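Local atomic coordinates of CigR Protein (Salmonella enterica subsp. enterica serovar Typhimurium, PDB entry 4EW5), a protein that is of unknown function but is thought to be an inner membrane protein of Salmonella, represented here by its C-terminal domain. Residues A[19-22]-A[23-27]; A[42-45]-A[46-49]; A[83-86]-A[87-90]. All coordinates share one frame; numbering follows the deposited sequence. Where two conformers were deposited one is given.

Contact 1: A[19-22]-A[23-27]. With EDO (1,2-ethanediol), chain C.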
ATOM      1  N   VAL A  19      -0.254   5.627  -3.897  1.00 20.41           N
ATOM      2  CA  VAL A  19       0.709   5.404  -5.004  1.00 20.58           C
ATOM      3  C   VAL A  19      -0.018   5.171  -6.356  1.00 18.79           C
ATOM      4  O   VAL A  19       0.410   5.672  -7.406  1.00 17.95           O
ATOM      5  CB  VAL A  19       1.704   4.246  -4.700  1.00 20.71           C
ATOM      6  CG1 VAL A  19       1.018   2.890  -4.643  1.00 19.86           C
ATOM      7  CG2 VAL A  19       2.802   4.297  -5.787  1.00 20.30           C
ATOM      8  N   ALA A  20      -1.182   4.518  -6.313  1.00 19.02           N
ATOM      9  CA  ALA A  20      -2.003   4.291  -7.519  1.00 19.17           C
ATOM     10  C   ALA A  20      -2.495   5.621  -8.041  1.00 19.73           C
ATOM     11  O   ALA A  20      -2.506   5.845  -9.276  1.00 19.09           O
ATOM     12  CB  ALA A  20      -3.166   3.264  -7.248  1.00 18.74           C
ATOM     13  N   ARG A  21      -2.882   6.541  -7.143  1.00 20.12           N
ATOM     14  CA  ARG A  21      -3.351   7.842  -7.550  1.00 20.23           C
ATOM     15  C   ARG A  21      -2.196   8.692  -8.071  1.00 20.62           C
ATOM     16  O   ARG A  21      -2.355   9.436  -8.992  1.00 20.05           O
ATOM     17  CB  ARG A  21      -4.093   8.553  -6.423  1.00 21.43           C
ATOM     18  CG  ARG A  21      -4.575   9.941  -6.771  1.00 23.37           C
ATOM     19  CD  ARG A  21      -5.785   9.795  -7.722  1.00 23.69           C
ATOM     20  NE  ARG A  21      -6.491  11.045  -7.908  1.00 25.11           N
ATOM     21  CZ  ARG A  21      -7.395  11.288  -8.865  1.00 25.84           C
ATOM     22  NH1 ARG A  21      -7.698  10.388  -9.775  1.00 24.33           N
ATOM     23  NH2 ARG A  21      -7.983  12.480  -8.886  1.00 28.39           N
ATOM     24  N   GLN A  22      -1.030   8.599  -7.455  1.00 21.83           N
ATOM     25  CA  GLN A  22       0.169   9.255  -8.029  1.00 21.64           C
ATOM     26  C   GLN A  22       0.498   8.786  -9.404  1.00 20.63           C
ATOM     27  O   GLN A  22       0.841   9.595 -10.273  1.00 21.87           O
ATOM     28  CB  GLN A  22       1.379   9.008  -7.146  1.00 23.73           C
ATOM     29  CG  GLN A  22       1.282   9.682  -5.839  1.00 25.67           C
ATOM     30  CD  GLN A  22       2.346   9.192  -4.853  1.00 29.49           C
ATOM     31  OE1 GLN A  22       2.932   8.128  -5.009  1.00 27.45           O
ATOM     32  NE2 GLN A  22       2.521   9.960  -3.809  1.00 30.31           N
ATOM     33  N   LEU A  23       0.422   7.461  -9.654  1.00 19.98           N
ATOM     34  CA  LEU A  23       0.661   6.927 -10.971  1.00 20.41           C
ATOM     35  C   LEU A  23      -0.393   7.446 -11.947  1.00 21.93           C
ATOM     36  O   LEU A  23      -0.089   7.942 -13.060  1.00 21.81           O
ATOM     37  CB  LEU A  23       0.624   5.392 -10.899  1.00 20.64           C
ATOM     38  CG  LEU A  23       1.842   4.713 -10.286  1.00 20.97           C
ATOM     39  CD1 LEU A  23       1.548   3.276  -9.833  1.00 18.97           C
ATOM     40  CD2 LEU A  23       3.002   4.752 -11.301  1.00 21.17           C
ATOM     41  N   ALA A  24      -1.676   7.227 -11.629  1.00 22.01           N
ATOM     42  CA  ALA A  24      -2.724   7.714 -12.570  1.00 23.48           C
ATOM     43  C   ALA A  24      -2.570   9.181 -12.959  1.00 24.08           C
ATOM     44  O   ALA A  24      -2.577   9.512 -14.165  1.00 23.67           O
ATOM     45  CB  ALA A  24      -4.156   7.449 -11.964  1.00 23.22           C
ATOM     46  N   VAL A  25      -2.419  10.076 -11.965  1.00 24.54           N
ATOM     47  CA  VAL A  25      -2.413  11.489 -12.216  1.00 24.94           C
ATOM     48  C   VAL A  25      -1.177  11.871 -13.045  1.00 25.89           C
ATOM     49  O   VAL A  25      -1.277  12.582 -14.013  1.00 25.41           O
ATOM     50  CB  VAL A  25      -2.448  12.336 -10.918  1.00 26.15           C
ATOM     51  CG1 VAL A  25      -2.111  13.828 -11.200  1.00 26.70           C
ATOM     52  CG2 VAL A  25      -3.799  12.131 -10.189  1.00 25.94           C
ATOM     53  N   ASN A  26      -0.014  11.390 -12.638  1.00 27.43           N
ATOM     54  CA  ASN A  26       1.239  11.732 -13.358  1.00 28.03           C
ATOM     55  C   ASN A  26       1.416  11.121 -14.714  1.00 30.19           C
ATOM     56  O   ASN A  26       2.165  11.672 -15.546  1.00 33.23           O
ATOM     57  CB  ASN A  26       2.435  11.580 -12.443  1.00 27.07           C
ATOM     58  CG  ASN A  26       2.359  12.557 -11.252  1.00 29.69           C
ATOM     59  OD1 ASN A  26       2.283  12.135 -10.055  1.00 29.94           O
ATOM     60  ND2 ASN A  26       2.282  13.881 -11.571  1.00 27.13           N
ATOM     61  N   LEU A  27       0.617  10.093 -15.022  1.00 29.66           N
ATOM     62  CA  LEU A  27       0.526   9.516 -16.366  1.00 32.13           C
ATOM     63  C   LEU A  27      -0.676   9.995 -17.178  1.00 32.88           C
ATOM     64  O   LEU A  27      -0.893   9.556 -18.294  1.00 34.26           O
ATOM     65  CB  LEU A  27       0.540   7.969 -16.285  1.00 33.82           C
ATOM     66  CG  LEU A  27       1.808   7.405 -15.628  1.00 34.80           C
ATOM     67  CD1 LEU A  27       1.738   5.915 -15.191  1.00 34.37           C
ATOM     68  CD2 LEU A  27       2.979   7.636 -16.607  1.00 38.08           C
TER
HETATM   69  C1  EDO C 501      -6.175  13.446  -5.752  1.00 33.79           C
HETATM   70  O1  EDO C 501      -6.695  14.567  -6.581  1.00 36.66           O
HETATM   71  C2  EDO C 501      -7.270  12.606  -5.040  1.00 37.68           C
HETATM   72  O2  EDO C 501      -6.942  11.895  -3.784  1.00 33.64           O
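Val25 lays its CG2 methyl over one face of the Arg21 guanidinium, nearer its edge than its centre, with CG2 3.7 Å from Arg21 NE. The methyl also rests on the Arg21 carbonyl. Arg21 extends from the backbone with CG trans to N (chi1 178°), then bends at chi2 (74°), which carries the guanidinium outward from the helix. A bound 1,2-ethanediol, probably from the crystallisation liquor, lies at the guanidinium edge; its O1 takes a weak, long hydrogen bond from Arg21 NH2 at 3.4 Å, and Tyr17 OH holds the same molecule. The firmer partners of the cation are backbone carbonyls of the C-terminal tail: Val98 and Asp100 at NH1, Leu101 at NH2. On another side of the helix, Leu23 folds back over the Val19 carbonyl, CG lying 3.4 Å from Val19 O, while its CD1 makes a looser contact with Val19 CG2 at 4.4 Å. Leu23 continues onto Met62 and Gln65, and Val19 meets Val19 of the second subunit. Beneath these side chains run successive backbone bonds: Leu23 N to Val19 O (2.9 Å), Ala24 N to Ala20 O (2.9 Å), Val25 N to Arg21 O (3.0 Å) and Asn26 N to Gln22 O (3.1 Å). This i to i+4 ladder is that of an alpha helix, here the last turns of helix 11-26.

Contact 2: A[42-45]-A[46-49]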
ATOM      1  N   ASN A  42     -20.048  -1.869  -5.825  1.00 34.33           N
ATOM      2  CA  ASN A  42     -20.523  -3.218  -5.520  1.00 33.47           C
ATOM      3  C   ASN A  42     -19.714  -4.317  -6.159  1.00 31.71           C
ATOM      4  O   ASN A  42     -20.204  -5.460  -6.283  1.00 31.37           O
ATOM      5  CB  ASN A  42     -22.000  -3.338  -5.922  1.00 35.24           C
ATOM      6  CG  ASN A  42     -22.853  -2.415  -5.111  1.00 41.27           C
ATOM      7  OD1 ASN A  42     -22.685  -2.359  -3.905  1.00 45.91           O
ATOM      8  ND2 ASN A  42     -23.729  -1.646  -5.757  1.00 43.21           N
ATOM      9  N   LEU A  43     -18.480  -4.019  -6.536  1.00 28.76           N
ATOM     10  CA  LEU A  43     -17.587  -5.107  -6.960  1.00 28.47           C
ATOM     11  C   LEU A  43     -17.327  -5.982  -5.748  1.00 30.86           C
ATOM     12  O   LEU A  43     -17.332  -5.509  -4.609  1.00 30.26           O
ATOM     13  CB  LEU A  43     -16.301  -4.535  -7.541  1.00 28.67           C
ATOM     14  CG  LEU A  43     -16.501  -3.652  -8.759  1.00 29.19           C
ATOM     15  CD1 LEU A  43     -15.137  -3.250  -9.294  1.00 29.70           C
ATOM     16  CD2 LEU A  43     -17.326  -4.306  -9.882  1.00 28.89           C
ATOM     17  N   ALA A  44     -17.213  -7.277  -5.949  1.00 29.08           N
ATOM     18  CA  ALA A  44     -16.978  -8.157  -4.805  1.00 29.75           C
ATOM     19  C   ALA A  44     -15.683  -8.955  -4.965  1.00 27.34           C
ATOM     20  O   ALA A  44     -15.548  -9.653  -5.994  1.00 23.63           O
ATOM     21  CB  ALA A  44     -18.157  -9.071  -4.719  1.00 29.38           C
ATOM     22  N   ARG A  45     -14.710  -8.831  -4.025  1.00 26.43           N
ATOM     23  CA  ARG A  45     -13.579  -9.733  -4.019  0.60 26.01           C
ATOM     24  C   ARG A  45     -14.046 -11.183  -3.954  1.00 24.45           C
ATOM     25  O   ARG A  45     -14.948 -11.535  -3.222  1.00 26.54           O
ATOM     26  CB  ARG A  45     -12.596  -9.491  -2.864  0.60 28.94           C
ATOM     27  CG  ARG A  45     -11.625  -8.327  -2.993  0.60 32.48           C
ATOM     28  CD  ARG A  45     -10.822  -8.173  -1.683  0.60 34.44           C
ATOM     29  NE  ARG A  45     -10.666  -9.469  -1.017  0.60 34.52           N
ATOM     30  CZ  ARG A  45      -9.713  -9.793  -0.158  0.60 38.28           C
ATOM     31  NH1 ARG A  45      -8.786  -8.914   0.258  0.60 38.80           N
ATOM     32  NH2 ARG A  45      -9.715 -11.017   0.311  0.60 41.28           N
ATOM     33  N   GLY A  46     -13.457 -12.016  -4.794  1.00 23.28           N
ATOM     34  CA  GLY A  46     -13.762 -13.441  -4.817  1.00 24.23           C
ATOM     35  C   GLY A  46     -14.881 -13.827  -5.784  1.00 24.77           C
ATOM     36  O   GLY A  46     -15.184 -15.015  -5.944  1.00 25.83           O
ATOM     37  N   LYS A  47     -15.445 -12.819  -6.477  1.00 25.08           N
ATOM     38  CA  LYS A  47     -16.445 -13.062  -7.499  1.00 24.43           C
ATOM     39  C   LYS A  47     -15.971 -12.418  -8.797  1.00 23.42           C
ATOM     40  O   LYS A  47     -15.231 -11.457  -8.770  1.00 23.82           O
ATOM     41  CB  LYS A  47     -17.783 -12.440  -7.076  1.00 24.93           C
ATOM     42  CG  LYS A  47     -18.422 -13.116  -5.856  1.00 26.71           C
ATOM     43  CD  LYS A  47     -19.821 -12.584  -5.705  1.00 29.19           C
ATOM     44  CE  LYS A  47     -20.554 -13.197  -4.520  1.00 32.86           C
ATOM     45  NZ  LYS A  47     -21.946 -12.683  -4.308  1.00 31.76           N
ATOM     46  N   PRO A  48     -16.458 -12.905  -9.935  1.00 24.44           N
ATOM     47  CA  PRO A  48     -16.067 -12.341 -11.229  1.00 24.32           C
ATOM     48  C   PRO A  48     -16.618 -10.930 -11.384  1.00 22.28           C
ATOM     49  O   PRO A  48     -17.579 -10.557 -10.746  1.00 20.66           O
ATOM     50  CB  PRO A  48     -16.754 -13.222 -12.244  1.00 25.45           C
ATOM     51  CG  PRO A  48     -17.537 -14.212 -11.487  1.00 29.10           C
ATOM     52  CD  PRO A  48     -17.293 -14.118 -10.046  1.00 27.12           C
ATOM     53  N   LEU A  49     -15.962 -10.136 -12.205  1.00 22.80           N
ATOM     54  CA  LEU A  49     -16.472  -8.852 -12.585  1.00 23.89           C
ATOM     55  C   LEU A  49     -17.855  -9.073 -13.216  1.00 24.25           C
ATOM     56  O   LEU A  49     -18.012 -10.049 -13.981  1.00 21.41           O
ATOM     57  CB  LEU A  49     -15.500  -8.280 -13.637  1.00 26.96           C
ATOM     58  CG  LEU A  49     -15.599  -6.816 -13.924  1.00 30.93           C
ATOM     59  CD1 LEU A  49     -15.188  -6.005 -12.674  1.00 30.43           C
ATOM     60  CD2 LEU A  49     -14.656  -6.553 -15.101  1.00 32.47           C
TER
HETATM   61  O   HOH W   1     -16.832  -8.785  -8.472  1.00 24.24           O
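Leu43 and Leu49 reach the same spot from different first torsions: Leu43 carries CG beside its backbone N (chi1 -60°), whereas Leu49 swings CG round beside its carbonyl carbon (chi1 -164°). The two side chains run abreast in one direction, with Leu43 CD2 3.9 Å from Leu49 CD1. Between them the chain reverses through a type II beta turn from Ala44 to Lys47. Gly46 holds its third position at a positive phi of 91°, and having no CB it can sit close against the Arg45 carbonyl. The turn is closed by Lys47 N donating to Ala44 O at 3.2 Å; the donor stands well above the carbonyl plane, so the bond misses the lone pairs. On the outer side the extended Lys47 chain passes Ala44, CD lying 4.0 Å from Ala44 CB. Just behind the turn a water lies between the two arms; it accepts from Ala44 N at 3.0 Å and probably donates to Pro48 O, though more acceptors lie within its reach than it has protons. Both leucines face the beta sheet: Leu43 meets Val77, Val82 and Ile94, and Leu49 meets Val77, Ile84 and Val91. Backbone bonds join Gly46 and Lys47 to Val91, and Leu49 to Ala89. Leucine packing and backbone bonds thus together hold the loop to the sheet side, while the turn bond and a probable water bridge hold its arms.

Contact 3: A[83-86]-A[87-90]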
ATOM      1  N   LEU A  83      -7.432  -5.649  -9.646  1.00 18.65           N
ATOM      2  CA  LEU A  83      -6.671  -6.770 -10.025  1.00 17.61           C
ATOM      3  C   LEU A  83      -7.684  -7.918 -10.253  1.00 21.13           C
ATOM      4  O   LEU A  83      -8.491  -8.243  -9.354  1.00 20.19           O
ATOM      5  CB  LEU A  83      -5.761  -7.232  -8.905  1.00 18.60           C
ATOM      6  CG  LEU A  83      -4.768  -8.368  -9.187  1.00 17.44           C
ATOM      7  CD1 LEU A  83      -3.692  -7.967 -10.220  1.00 17.03           C
ATOM      8  CD2 LEU A  83      -4.102  -8.893  -7.942  1.00 18.43           C
ATOM      9  N   ILE A  84      -7.515  -8.608 -11.364  1.00 20.36           N
ATOM     10  CA  ILE A  84      -8.522  -9.582 -11.807  1.00 23.48           C
ATOM     11  C   ILE A  84      -7.775 -10.829 -12.243  1.00 23.89           C
ATOM     12  O   ILE A  84      -6.746 -10.726 -12.944  1.00 26.93           O
ATOM     13  CB  ILE A  84      -9.311  -8.953 -12.985  1.00 26.89           C
ATOM     14  CG1 ILE A  84     -10.205  -7.851 -12.455  1.00 27.84           C
ATOM     15  CG2 ILE A  84     -10.189  -9.931 -13.695  1.00 30.20           C
ATOM     16  CD1 ILE A  84     -10.908  -7.023 -13.536  1.00 32.79           C
ATOM     17  N   ALA A  85      -8.238 -11.993 -11.790  1.00 22.20           N
ATOM     18  CA  ALA A  85      -7.702 -13.262 -12.260  1.00 24.66           C
ATOM     19  C   ALA A  85      -7.986 -13.459 -13.750  1.00 26.88           C
ATOM     20  O   ALA A  85      -9.124 -13.260 -14.235  1.00 28.23           O
ATOM     21  CB  ALA A  85      -8.311 -14.427 -11.476  1.00 26.74           C
ATOM     22  N   LEU A  86      -6.952 -13.850 -14.483  1.00 27.38           N
ATOM     23  CA  LEU A  86      -7.084 -14.055 -15.884  1.00 28.37           C
ATOM     24  C   LEU A  86      -8.030 -15.213 -16.083  1.00 29.69           C
ATOM     25  O   LEU A  86      -8.077 -16.129 -15.291  1.00 30.91           O
ATOM     26  CB  LEU A  86      -5.743 -14.377 -16.553  1.00 27.70           C
ATOM     27  CG  LEU A  86      -4.791 -13.163 -16.652  1.00 30.18           C
ATOM     28  CD1 LEU A  86      -3.473 -13.695 -17.276  1.00 32.62           C
ATOM     29  CD2 LEU A  86      -5.325 -11.997 -17.470  1.00 33.95           C
ATOM     30  N   SER A  87      -8.744 -15.181 -17.168  1.00 29.71           N
ATOM     31  CA  SER A  87      -9.664 -16.263 -17.503  1.00 31.92           C
ATOM     32  C   SER A  87     -10.958 -16.194 -16.677  1.00 30.74           C
ATOM     33  O   SER A  87     -12.028 -16.052 -17.281  1.00 33.54           O
ATOM     34  CB  SER A  87      -9.049 -17.655 -17.410  1.00 32.83           C
ATOM     35  OG  SER A  87      -9.994 -18.650 -17.866  1.00 32.40           O
ATOM     36  N   THR A  88     -10.912 -16.313 -15.347  1.00 25.98           N
ATOM     37  CA  THR A  88     -12.162 -16.339 -14.563  1.00 25.26           C
ATOM     38  C   THR A  88     -12.714 -14.957 -14.278  1.00 26.00           C
ATOM     39  O   THR A  88     -13.906 -14.802 -13.905  1.00 26.05           O
ATOM     40  CB  THR A  88     -11.924 -17.002 -13.215  1.00 24.96           C
ATOM     41  OG1 THR A  88     -10.898 -16.225 -12.571  1.00 27.63           O
ATOM     42  CG2 THR A  88     -11.424 -18.398 -13.343  1.00 28.17           C
ATOM     43  N   ALA A  89     -11.860 -13.948 -14.438  1.00 24.64           N
ATOM     44  CA  ALA A  89     -12.272 -12.520 -14.223  1.00 24.72           C
ATOM     45  C   ALA A  89     -12.660 -12.293 -12.742  1.00 22.71           C
ATOM     46  O   ALA A  89     -13.208 -11.271 -12.414  1.00 24.72           O
ATOM     47  CB  ALA A  89     -13.399 -12.109 -15.176  1.00 25.11           C
ATOM     48  N   VAL A  90     -12.210 -13.176 -11.857  1.00 21.55           N
ATOM     49  CA  VAL A  90     -12.428 -13.058 -10.394  1.00 22.02           C
ATOM     50  C   VAL A  90     -11.685 -11.846  -9.833  1.00 22.39           C
ATOM     51  O   VAL A  90     -10.470 -11.728  -9.979  1.00 23.34           O
ATOM     52  CB  VAL A  90     -12.040 -14.293  -9.590  1.00 21.53           C
ATOM     53  CG1 VAL A  90     -12.214 -14.006  -8.091  1.00 21.04           C
ATOM     54  CG2 VAL A  90     -12.884 -15.548  -9.998  1.00 23.96           C
TER
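Ala85 is joined to Ala89 and Val90 by backbone hydrogen bonds that close the turn. Ala85 N donates to Val90 O at 2.9 Å and almost straight (170°); the return bond, Ala89 N to Ala85 O at 2.8 Å, is strongly bent (132°). Because one residue on the first arm thus faces two on the second, and Ala89 has a left-handed backbone conformation, the pairing is that of a G1-type beta bulge. At the apex Thr88 N makes a weak bond to Leu86 O (2.8 Å), and Ser87 between them has the positive phi and negative psi of a classic gamma turn. Within the turn a side chain adds one weak link: Val90 N to Thr88 OG1, 3.4 Å. It depends on Thr88 placing OG1 between its backbone N and carbonyl carbon (chi1 59°), which turns the hydroxyl inward, 3.3 Å from Ala85 CB. Val90 O, already bonded to Ala85 N and Thr92 OG1, also receives a CA-H...O contact from Ile84 CA at 3.4 Å. Among the apolar contacts the tight one is Ile84 CG2 against Ala89 CA, 3.4 Å; Ala85 CB and Val90 CB meet more loosely at 4.2 Å. Although 81-99 is predicted to be a membrane-spanning helix, here most of it forms the hairpin of strands 80-85 and 91-95. The turn joins strand 80-85 to strand 91-95, outermost within this chain; strand 72-77 lies on the other side of 80-85, its Tyr72 touching Ala85 and its Lys75 Ile84.

How the contacts relate
From the N terminus, contact 1 comes first, near the end of helix 11-26; it closes no long loop but joins successive helical turns and faces the C-terminal tail. Contact 2 closes a tight turn within the long connection from helix 11-26 to strand 56-57 and ties it to the sheet, and contact 3 turns the chain between strands 80-85 and 91-95. The three lie in series, with none crossing or enclosing another. Contacts 2 and 3, with centres about 10 Å apart, touch: Leu49 N probably donates to Ala89 O (3.0 Å), and Val90 CG1 packs on Gly46. Contact 1 lies across the chain's centre, about 23 Å from contact 3 and about 24 Å from contact 2, between centres.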